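Local coordinates for protein contact-dependent inhibitor I (Escherichia coli NC101, PDB 5I4Q) that probably acts as the immunity protein that binds and neutralises the cognate CdiA toxin, protecting its own cell from contact-dependent growth inhibition, at residues Arg26-Cys31 / Phe55-Glu60; Glu33-Gln38 / Gln48-Asp53; Tyr81-Asp86 / Lys92-Lys97. All coordinates share one frame; numbering follows the deposited sequence.

Overall arrangement
The fold is built from helices and has no strand, and the three contacts mark how its helices fold back on one another. Contacts 1 and 2 both join helix 4-40 to helix 44-66, their centres about 10 Å apart, with contact 2 nested inside the loop that contact 1 closes; together they are two levels of one antiparallel hairpin. Contact 3 follows in series, where the end of helix 74-82 meets helix 88-99, its centre about 14 Å from that of contact 1 and 11 Å from that of contact 2. Helix 44-66 links them: Phe55 and Gln58 touch 81-86, and Phe51 reaches 92-97. Contact 1 borders a second copy of the protein and, at Ser59, the CdiA chain, which 81-86 meets more extensively.

Contact 1 (Arg26-Cys31 / Phe55-Glu60); sequences RLYEEC and FRMQSE
One direct hydrogen bond joins the segments: the hydroxyl OH of Tyr28 donates to OE1 of Glu60 over 2.7 Å. The oxygen lies at the edge of the phenol ring, near its plane, while the hydroxyl comes from above the carboxylate plane, 35° out of it; the two planes stand 84° apart. Glu60 reaches this point with its chain extended beyond CG, and its other oxygen, OE2, takes a weak, charge-assisted bond (part of a salt bridge) from NE of Arg56 at 3.4 Å, so each carboxylate oxygen has a partner.

The segments belong to an antiparallel helical hairpin, with local axes 11.1 Å apart and N-to-C directions at 154°. Apolar contact between the helices runs through selenomethionine Met57. Its CB meets CD2 of Tyr28 at 4.2 Å, and its SE stands 5.4 Å from the ring centroid, an oblique Met-aromatic contact. Further along, the methyl CE of Met57 touches SG of Cys31 at 3.6 Å.

Aromatic contact with another chain adds to this: the ring of Tyr28 also meets that of Phe7 of the second subunit, a further copy of the protein, and Glu60 packs on Trp4 of the same subunit.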
# COMPACT_ATOMS: atom_id res chain seq x y z
N ARG B 26 -7.43 -12.92 3.79
CA ARG B 26 -7.58 -14.36 3.76
C ARG B 26 -8.47 -14.83 4.89
O ARG B 26 -9.30 -15.67 4.66
CB ARG B 26 -6.25 -15.12 3.88
CG ARG B 26 -5.27 -15.01 2.71
CD ARG B 26 -3.93 -15.75 2.95
NE ARG B 26 -4.14 -17.21 3.02
CZ ARG B 26 -4.36 -17.92 4.14
NH1 ARG B 26 -4.55 -19.24 4.04
NH2 ARG B 26 -4.38 -17.35 5.34
N LEU B 27 -8.26 -14.34 6.11
CA LEU B 27 -9.14 -14.65 7.25
C LEU B 27 -10.58 -14.21 7.03
O LEU B 27 -11.48 -14.91 7.39
CB LEU B 27 -8.67 -14.02 8.56
CG LEU B 27 -7.33 -14.49 9.15
CD1 LEU B 27 -6.76 -13.52 10.20
CD2 LEU B 27 -7.48 -15.88 9.74
N TYR B 28 -10.81 -13.02 6.45
CA TYR B 28 -12.18 -12.58 6.20
C TYR B 28 -12.80 -13.55 5.22
O TYR B 28 -13.88 -14.00 5.42
CB TYR B 28 -12.24 -11.14 5.68
CG TYR B 28 -12.29 -10.05 6.74
CD1 TYR B 28 -11.16 -9.54 7.28
CD2 TYR B 28 -13.47 -9.45 7.07
CE1 TYR B 28 -11.23 -8.51 8.20
CE2 TYR B 28 -13.54 -8.46 7.98
CZ TYR B 28 -12.43 -8.00 8.57
OH TYR B 28 -12.53 -6.98 9.47
N GLU B 29 -12.05 -13.93 4.20
CA GLU B 29 -12.54 -14.81 3.15
C GLU B 29 -12.95 -16.16 3.72
O GLU B 29 -14.02 -16.66 3.42
CB GLU B 29 -11.49 -14.98 2.04
CG GLU B 29 -12.07 -14.94 0.63
CD GLU B 29 -11.05 -15.19 -0.47
OE1 GLU B 29 -10.89 -16.38 -0.84
OE2 GLU B 29 -10.45 -14.21 -0.99
N GLU B 30 -12.13 -16.73 4.57
CA GLU B 30 -12.42 -18.01 5.18
C GLU B 30 -13.64 -17.93 6.09
O GLU B 30 -14.53 -18.75 5.99
CB GLU B 30 -11.19 -18.51 5.96
CG GLU B 30 -10.05 -19.05 5.07
CD GLU B 30 -8.67 -19.20 5.77
OE1 GLU B 30 -8.60 -19.24 7.02
OE2 GLU B 30 -7.64 -19.28 5.05
N CYS B 31 -13.66 -16.93 6.96
CA CYS B 31 -14.76 -16.73 7.92
C CYS B 31 -16.14 -16.54 7.19
O CYS B 31 -17.17 -17.08 7.58
CB CYS B 31 -14.43 -15.53 8.80
SG CYS B 31 -15.11 -15.62 10.46
N PHE B 55 -22.98 -9.53 7.35
CA PHE B 55 -23.03 -8.13 6.88
C PHE B 55 -22.12 -7.18 7.62
O PHE B 55 -21.71 -6.12 7.05
CB PHE B 55 -24.46 -7.60 6.90
CG PHE B 55 -25.36 -8.28 5.91
CD1 PHE B 55 -25.16 -8.09 4.56
CD2 PHE B 55 -26.43 -9.05 6.32
CE1 PHE B 55 -26.00 -8.66 3.63
CE2 PHE B 55 -27.26 -9.68 5.39
CZ PHE B 55 -27.05 -9.46 4.04
N ARG B 56 -21.83 -7.49 8.88
CA ARG B 56 -20.90 -6.69 9.67
C ARG B 56 -19.52 -6.77 9.01
O ARG B 56 -18.82 -5.77 8.90
CB ARG B 56 -20.82 -7.15 11.10
CG ARG B 56 -20.02 -6.23 12.02
CD ARG B 56 -19.60 -6.88 13.34
NE ARG B 56 -18.41 -7.71 13.17
CZ ARG B 56 -18.35 -9.04 13.26
NH1 ARG B 56 -17.16 -9.62 13.06
NH2 ARG B 56 -19.41 -9.80 13.53
N MSE B 57 -19.18 -7.96 8.54
CA MSE B 57 -17.91 -8.16 7.85
C MSE B 57 -17.87 -7.45 6.53
O MSE B 57 -16.86 -6.91 6.20
CB MSE B 57 -17.61 -9.66 7.66
CG MSE B 57 -17.36 -10.24 9.04
SE MSE B 57 -16.63 -12.09 8.95
CE MSE B 57 -16.92 -12.56 10.87
N GLN B 58 -18.93 -7.56 5.76
CA GLN B 58 -19.03 -6.87 4.51
C GLN B 58 -18.84 -5.37 4.77
O GLN B 58 -18.18 -4.71 4.01
CB GLN B 58 -20.36 -7.18 3.81
CG GLN B 58 -20.63 -6.45 2.48
CD GLN B 58 -20.94 -4.97 2.59
OE1 GLN B 58 -21.34 -4.48 3.64
NE2 GLN B 58 -20.74 -4.24 1.50
N SER B 59 -19.44 -4.86 5.84
CA SER B 59 -19.38 -3.41 6.16
C SER B 59 -18.00 -2.98 6.44
O SER B 59 -17.60 -1.89 6.01
CB SER B 59 -20.28 -3.03 7.31
OG SER B 59 -21.63 -3.28 6.92
N GLU B 60 -17.23 -3.83 7.08
CA GLU B 60 -15.87 -3.50 7.35
C GLU B 60 -15.07 -3.53 6.05
O GLU B 60 -14.14 -2.74 5.88
CB GLU B 60 -15.30 -4.46 8.37
CG GLU B 60 -15.93 -4.32 9.74
CD GLU B 60 -15.71 -5.53 10.68
OE1 GLU B 60 -15.03 -6.50 10.32
OE2 GLU B 60 -16.22 -5.48 11.82

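Contact 2 (Glu33-Gln38 / Gln48-Asp53)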
# COMPACT_ATOMS: atom_id res chain seq x y z
N GLU B 33 -16.78 -17.72 4.07
CA GLU B 33 -17.11 -19.01 3.43
C GLU B 33 -17.89 -19.91 4.40
O GLU B 33 -18.81 -20.59 4.01
CB GLU B 33 -15.86 -19.77 2.99
CG GLU B 33 -15.14 -19.23 1.76
CD GLU B 33 -13.86 -20.01 1.43
OE1 GLU B 33 -13.19 -20.54 2.37
OE2 GLU B 33 -13.51 -20.09 0.23
N SER B 34 -17.47 -19.88 5.65
CA SER B 34 -18.05 -20.66 6.74
C SER B 34 -19.42 -20.15 7.18
O SER B 34 -20.29 -20.96 7.45
CB SER B 34 -17.05 -20.71 7.92
OG SER B 34 -17.65 -21.04 9.16
N LEU B 35 -19.61 -18.83 7.25
CA LEU B 35 -20.93 -18.23 7.55
C LEU B 35 -21.94 -18.50 6.50
O LEU B 35 -23.10 -18.77 6.79
CB LEU B 35 -20.85 -16.72 7.69
CG LEU B 35 -20.39 -16.24 9.04
CD1 LEU B 35 -20.11 -14.75 8.95
CD2 LEU B 35 -21.43 -16.53 10.10
N VAL B 36 -21.52 -18.38 5.25
CA VAL B 36 -22.36 -18.73 4.11
C VAL B 36 -22.79 -20.20 4.24
O VAL B 36 -23.96 -20.49 4.11
CB VAL B 36 -21.65 -18.46 2.77
CG1 VAL B 36 -22.47 -19.02 1.60
CG2 VAL B 36 -21.43 -16.95 2.53
N HIS B 37 -21.85 -21.10 4.53
CA HIS B 37 -22.16 -22.52 4.72
C HIS B 37 -23.16 -22.73 5.84
O HIS B 37 -24.17 -23.42 5.62
CB HIS B 37 -20.87 -23.29 5.01
CG HIS B 37 -21.03 -24.77 5.06
ND1 HIS B 37 -21.41 -25.52 3.97
CD2 HIS B 37 -20.81 -25.65 6.07
CE1 HIS B 37 -21.44 -26.79 4.31
NE2 HIS B 37 -21.07 -26.90 5.57
N GLN B 38 -22.93 -22.11 7.00
CA GLN B 38 -23.84 -22.24 8.16
C GLN B 38 -25.23 -21.72 7.85
O GLN B 38 -26.22 -22.39 8.15
CB GLN B 38 -23.32 -21.51 9.39
CG GLN B 38 -22.04 -22.05 10.00
CD GLN B 38 -21.43 -21.11 11.05
OE1 GLN B 38 -20.29 -20.64 10.90
NE2 GLN B 38 -22.19 -20.83 12.09
N GLN B 48 -30.53 -15.33 11.32
CA GLN B 48 -30.43 -13.89 11.46
C GLN B 48 -29.16 -13.43 12.16
O GLN B 48 -28.55 -12.44 11.73
CB GLN B 48 -31.65 -13.28 12.13
CG GLN B 48 -32.94 -13.47 11.37
CD GLN B 48 -32.83 -13.07 9.93
OE1 GLN B 48 -32.62 -11.89 9.62
NE2 GLN B 48 -32.97 -14.05 9.04
N PRO B 49 -28.77 -14.09 13.26
CA PRO B 49 -27.52 -13.62 13.88
C PRO B 49 -26.31 -13.94 13.02
O PRO B 49 -25.28 -13.29 13.13
CB PRO B 49 -27.48 -14.37 15.23
CG PRO B 49 -28.43 -15.52 15.07
CD PRO B 49 -29.50 -15.00 14.15
N LEU B 50 -26.44 -14.93 12.15
CA LEU B 50 -25.38 -15.29 11.25
C LEU B 50 -25.27 -14.28 10.14
O LEU B 50 -24.18 -13.96 9.73
CB LEU B 50 -25.58 -16.70 10.67
CG LEU B 50 -25.58 -17.87 11.68
CD1 LEU B 50 -26.05 -19.13 10.97
CD2 LEU B 50 -24.19 -18.06 12.28
N PHE B 51 -26.39 -13.77 9.68
CA PHE B 51 -26.43 -12.73 8.68
C PHE B 51 -25.88 -11.45 9.29
O PHE B 51 -25.16 -10.75 8.63
CB PHE B 51 -27.85 -12.46 8.20
CG PHE B 51 -28.28 -13.27 7.02
CD1 PHE B 51 -27.65 -13.14 5.82
CD2 PHE B 51 -29.34 -14.11 7.10
CE1 PHE B 51 -28.05 -13.86 4.71
CE2 PHE B 51 -29.77 -14.83 6.00
CZ PHE B 51 -29.12 -14.70 4.79
N ASP B 52 -26.18 -11.19 10.55
CA ASP B 52 -25.67 -9.98 11.21
C ASP B 52 -24.14 -9.95 11.19
O ASP B 52 -23.55 -8.91 10.90
CB ASP B 52 -26.14 -9.90 12.68
CG ASP B 52 -27.69 -9.70 12.84
OD1 ASP B 52 -28.43 -9.35 11.87
OD2 ASP B 52 -28.14 -9.89 14.00
N ASP B 53 -23.52 -11.09 11.49
CA ASP B 53 -22.05 -11.26 11.39
C ASP B 53 -21.55 -11.11 9.95
O ASP B 53 -20.60 -10.41 9.69
CB ASP B 53 -21.57 -12.62 11.91
CG ASP B 53 -21.83 -12.82 13.40
OD1 ASP B 53 -22.01 -11.81 14.15
OD2 ASP B 53 -21.86 -13.99 13.84
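Leu35 and Leu50 form the apolar centre of this contact, their CD2 methyls meeting at 3.8 Å where the backbones also draw nearest, CA of Leu35 lying 6.5 Å from CA of Leu50. Leu35 is buried, and its two methyls divide the work. CD2 touches both the side chain and the carbonyl O of Leu50, whereas CD1 turns to the next helical turn and rests on CB of Asp53 at 3.9 Å. Asp53 thus contributes its aliphatic carbon to the packing.

Asp53 and Gln38 make the partly exposed margins, where polar side chains lie against apolar ones. Even here one approach is close: the chain of Gln38 runs extended beyond CG (chi2 168°) and crosses Leu50 at about a right angle, which sets its amide NE2 3.4 Å from CD2 of Leu50, while CB of Gln38 lies 4.0 Å from CD1 of Leu50. OE1 of Gln38 looks back to its own helix and accepts a weak bond from OG of Ser34, an exposed residue. Between the two segments contact is by van der Waals packing, with 214 Å² buried in all.

The local axes run 9.8 Å apart at 159°, so the segments pack as the antiparallel arms of a helical hairpin, near its turn. Leu50 additionally touches Ile39 and Thr42, and helix 88-99 packs against both arms, where Phe98 meets Val36 and Trp94 and His95 meet Phe51.

Contact 3 (Tyr81-Asp86 / Lys92-Lys97)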
# COMPACT_ATOMS: atom_id res chain seq x y z
N TYR B 81 -19.79 -5.81 -3.24
CA TYR B 81 -20.96 -5.38 -4.01
C TYR B 81 -22.22 -6.20 -3.66
O TYR B 81 -23.24 -5.70 -3.17
CB TYR B 81 -20.66 -5.45 -5.51
CG TYR B 81 -21.89 -5.26 -6.33
CD1 TYR B 81 -22.40 -3.96 -6.58
CD2 TYR B 81 -22.60 -6.35 -6.82
CE1 TYR B 81 -23.58 -3.78 -7.28
CE2 TYR B 81 -23.77 -6.16 -7.54
CZ TYR B 81 -24.24 -4.89 -7.77
OH TYR B 81 -25.41 -4.74 -8.44
N HIS B 82 -22.17 -7.49 -3.90
CA HIS B 82 -23.39 -8.33 -3.73
C HIS B 82 -24.02 -8.31 -2.34
O HIS B 82 -25.23 -8.41 -2.23
CB HIS B 82 -23.08 -9.76 -4.09
CG HIS B 82 -22.76 -9.95 -5.54
ND1 HIS B 82 -23.71 -9.78 -6.53
CD2 HIS B 82 -21.64 -10.37 -6.16
CE1 HIS B 82 -23.16 -10.04 -7.70
NE2 HIS B 82 -21.91 -10.41 -7.50
N LEU B 83 -23.21 -8.18 -1.29
CA LEU B 83 -23.70 -8.24 0.09
C LEU B 83 -23.85 -6.90 0.77
O LEU B 83 -24.07 -6.84 1.97
CB LEU B 83 -22.78 -9.11 0.91
CG LEU B 83 -22.85 -10.64 0.66
CD1 LEU B 83 -22.24 -11.40 1.83
CD2 LEU B 83 -24.24 -11.15 0.48
N ASP B 84 -23.76 -5.82 0.02
CA ASP B 84 -23.89 -4.48 0.59
C ASP B 84 -25.26 -4.22 1.16
O ASP B 84 -25.41 -3.72 2.25
CB ASP B 84 -23.59 -3.41 -0.48
CG ASP B 84 -23.35 -2.06 0.13
OD1 ASP B 84 -22.33 -1.92 0.83
OD2 ASP B 84 -24.19 -1.18 0.02
N ARG B 85 -26.28 -4.57 0.41
CA ARG B 85 -27.63 -4.35 0.84
C ARG B 85 -28.03 -5.41 1.89
O ARG B 85 -28.01 -6.59 1.61
CB ARG B 85 -28.54 -4.42 -0.38
CG ARG B 85 -30.00 -4.14 -0.03
CD ARG B 85 -30.93 -4.22 -1.24
NE ARG B 85 -32.36 -4.14 -0.84
CZ ARG B 85 -33.38 -4.25 -1.66
NH1 ARG B 85 -33.15 -4.52 -2.94
NH2 ARG B 85 -34.62 -4.16 -1.18
N ASP B 86 -28.44 -4.93 3.06
CA ASP B 86 -28.76 -5.71 4.21
C ASP B 86 -30.15 -5.34 4.69
O ASP B 86 -30.32 -4.35 5.38
CB ASP B 86 -27.71 -5.44 5.29
CG ASP B 86 -28.04 -6.07 6.67
OD1 ASP B 86 -28.93 -6.96 6.78
OD2 ASP B 86 -27.38 -5.67 7.66
N LYS B 92 -33.77 -12.79 2.62
CA LYS B 92 -34.64 -13.83 2.10
C LYS B 92 -33.98 -14.42 0.84
O LYS B 92 -33.90 -15.62 0.67
CB LYS B 92 -36.03 -13.23 1.80
CG LYS B 92 -37.25 -14.11 2.02
CD LYS B 92 -37.40 -14.66 3.45
CE LYS B 92 -38.42 -15.80 3.57
NZ LYS B 92 -38.53 -16.33 4.96
N TYR B 93 -33.52 -13.54 -0.05
CA TYR B 93 -32.88 -13.95 -1.30
C TYR B 93 -31.59 -14.76 -1.06
O TYR B 93 -31.39 -15.81 -1.64
CB TYR B 93 -32.56 -12.72 -2.15
CG TYR B 93 -31.77 -12.99 -3.40
CD1 TYR B 93 -32.38 -13.57 -4.53
CD2 TYR B 93 -30.44 -12.64 -3.50
CE1 TYR B 93 -31.65 -13.82 -5.70
CE2 TYR B 93 -29.72 -12.85 -4.67
CZ TYR B 93 -30.31 -13.44 -5.76
OH TYR B 93 -29.58 -13.67 -6.92
N TRP B 94 -30.72 -14.26 -0.21
CA TRP B 94 -29.43 -14.92 0.01
C TRP B 94 -29.63 -16.22 0.76
O TRP B 94 -28.97 -17.21 0.45
CB TRP B 94 -28.44 -14.00 0.72
CG TRP B 94 -27.95 -12.86 -0.18
CD1 TRP B 94 -28.10 -11.52 0.04
CD2 TRP B 94 -27.26 -12.99 -1.43
NE1 TRP B 94 -27.55 -10.81 -0.99
CE2 TRP B 94 -27.03 -11.69 -1.91
CE3 TRP B 94 -26.82 -14.07 -2.18
CZ2 TRP B 94 -26.41 -11.43 -3.15
CZ3 TRP B 94 -26.18 -13.82 -3.40
CH2 TRP B 94 -25.97 -12.52 -3.86
N HIS B 95 -30.56 -16.25 1.71
CA HIS B 95 -30.80 -17.50 2.43
C HIS B 95 -31.21 -18.61 1.46
O HIS B 95 -30.68 -19.72 1.50
CB HIS B 95 -31.85 -17.32 3.52
CG HIS B 95 -32.07 -18.54 4.35
ND1 HIS B 95 -33.25 -19.26 4.34
CD2 HIS B 95 -31.24 -19.19 5.21
CE1 HIS B 95 -33.14 -20.29 5.16
NE2 HIS B 95 -31.93 -20.27 5.69
N LYS B 96 -32.12 -18.29 0.57
CA LYS B 96 -32.56 -19.25 -0.41
C LYS B 96 -31.41 -19.74 -1.25
O LYS B 96 -31.24 -20.93 -1.41
CB LYS B 96 -33.66 -18.67 -1.30
CG LYS B 96 -33.98 -19.51 -2.53
CD LYS B 96 -35.49 -19.62 -2.77
CE LYS B 96 -35.84 -20.36 -4.06
NZ LYS B 96 -35.34 -21.78 -4.06
N LYS B 97 -30.62 -18.81 -1.78
CA LYS B 97 -29.52 -19.20 -2.66
C LYS B 97 -28.49 -20.05 -1.93
O LYS B 97 -28.01 -21.02 -2.48
CB LYS B 97 -28.86 -17.98 -3.30
CG LYS B 97 -29.61 -17.45 -4.51
CD LYS B 97 -28.73 -16.51 -5.31
CE LYS B 97 -28.30 -17.08 -6.67
NZ LYS B 97 -29.36 -16.90 -7.70
O HOH W 1 -27.54 -7.78 -0.52
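Trp94 meets His82 and Leu83 where two consecutive helices, 74-82 and 88-99, pack across a short loop. Leu83 is the first residue to leave helical backbone angles, and the indole fits against this helix end.

In Trp94 the bond from CA to CB points toward segment 81-86, and CG lies anti to the carbonyl carbon (chi1 -71°), which carries the indole there; CB also packs on Phe51 of helix 44-66. Of the five-membered ring, CG, CD1 and CD2 lie 3.9 to 4.1 Å from one methyl, CD2 of Leu83, and NE1 and CE2 come closest to it, NE1 at 3.6 Å. That methyl sits over one face of the ring, 3.7 Å from its centroid and 13° off the normal, a CH-pi contact. On the opposite face lies CD2 of Tyr93, 3.8 Å above the plane, so the indole is sandwiched between an aliphatic and an aromatic neighbour. Farther out, CZ2 approaches the carbonyl O of His82 at 3.4 Å and CB of His82 at 3.8 Å; CH2, at the tip, also rests near that CB. The imidazole itself leads away from the indole.

Around this packing, segment 81-86 faces the CdiA chain, where Asp84 pairs with Arg37 and Arg85 with Asp57 of that chain. Trp94 is buried, and its polar atom is satisfied at the ring edge: NE1 donates over 3.1 Å to a water lying in the indole plane, which is also within bonding distance of the carbonyl oxygens of His82 and Arg85.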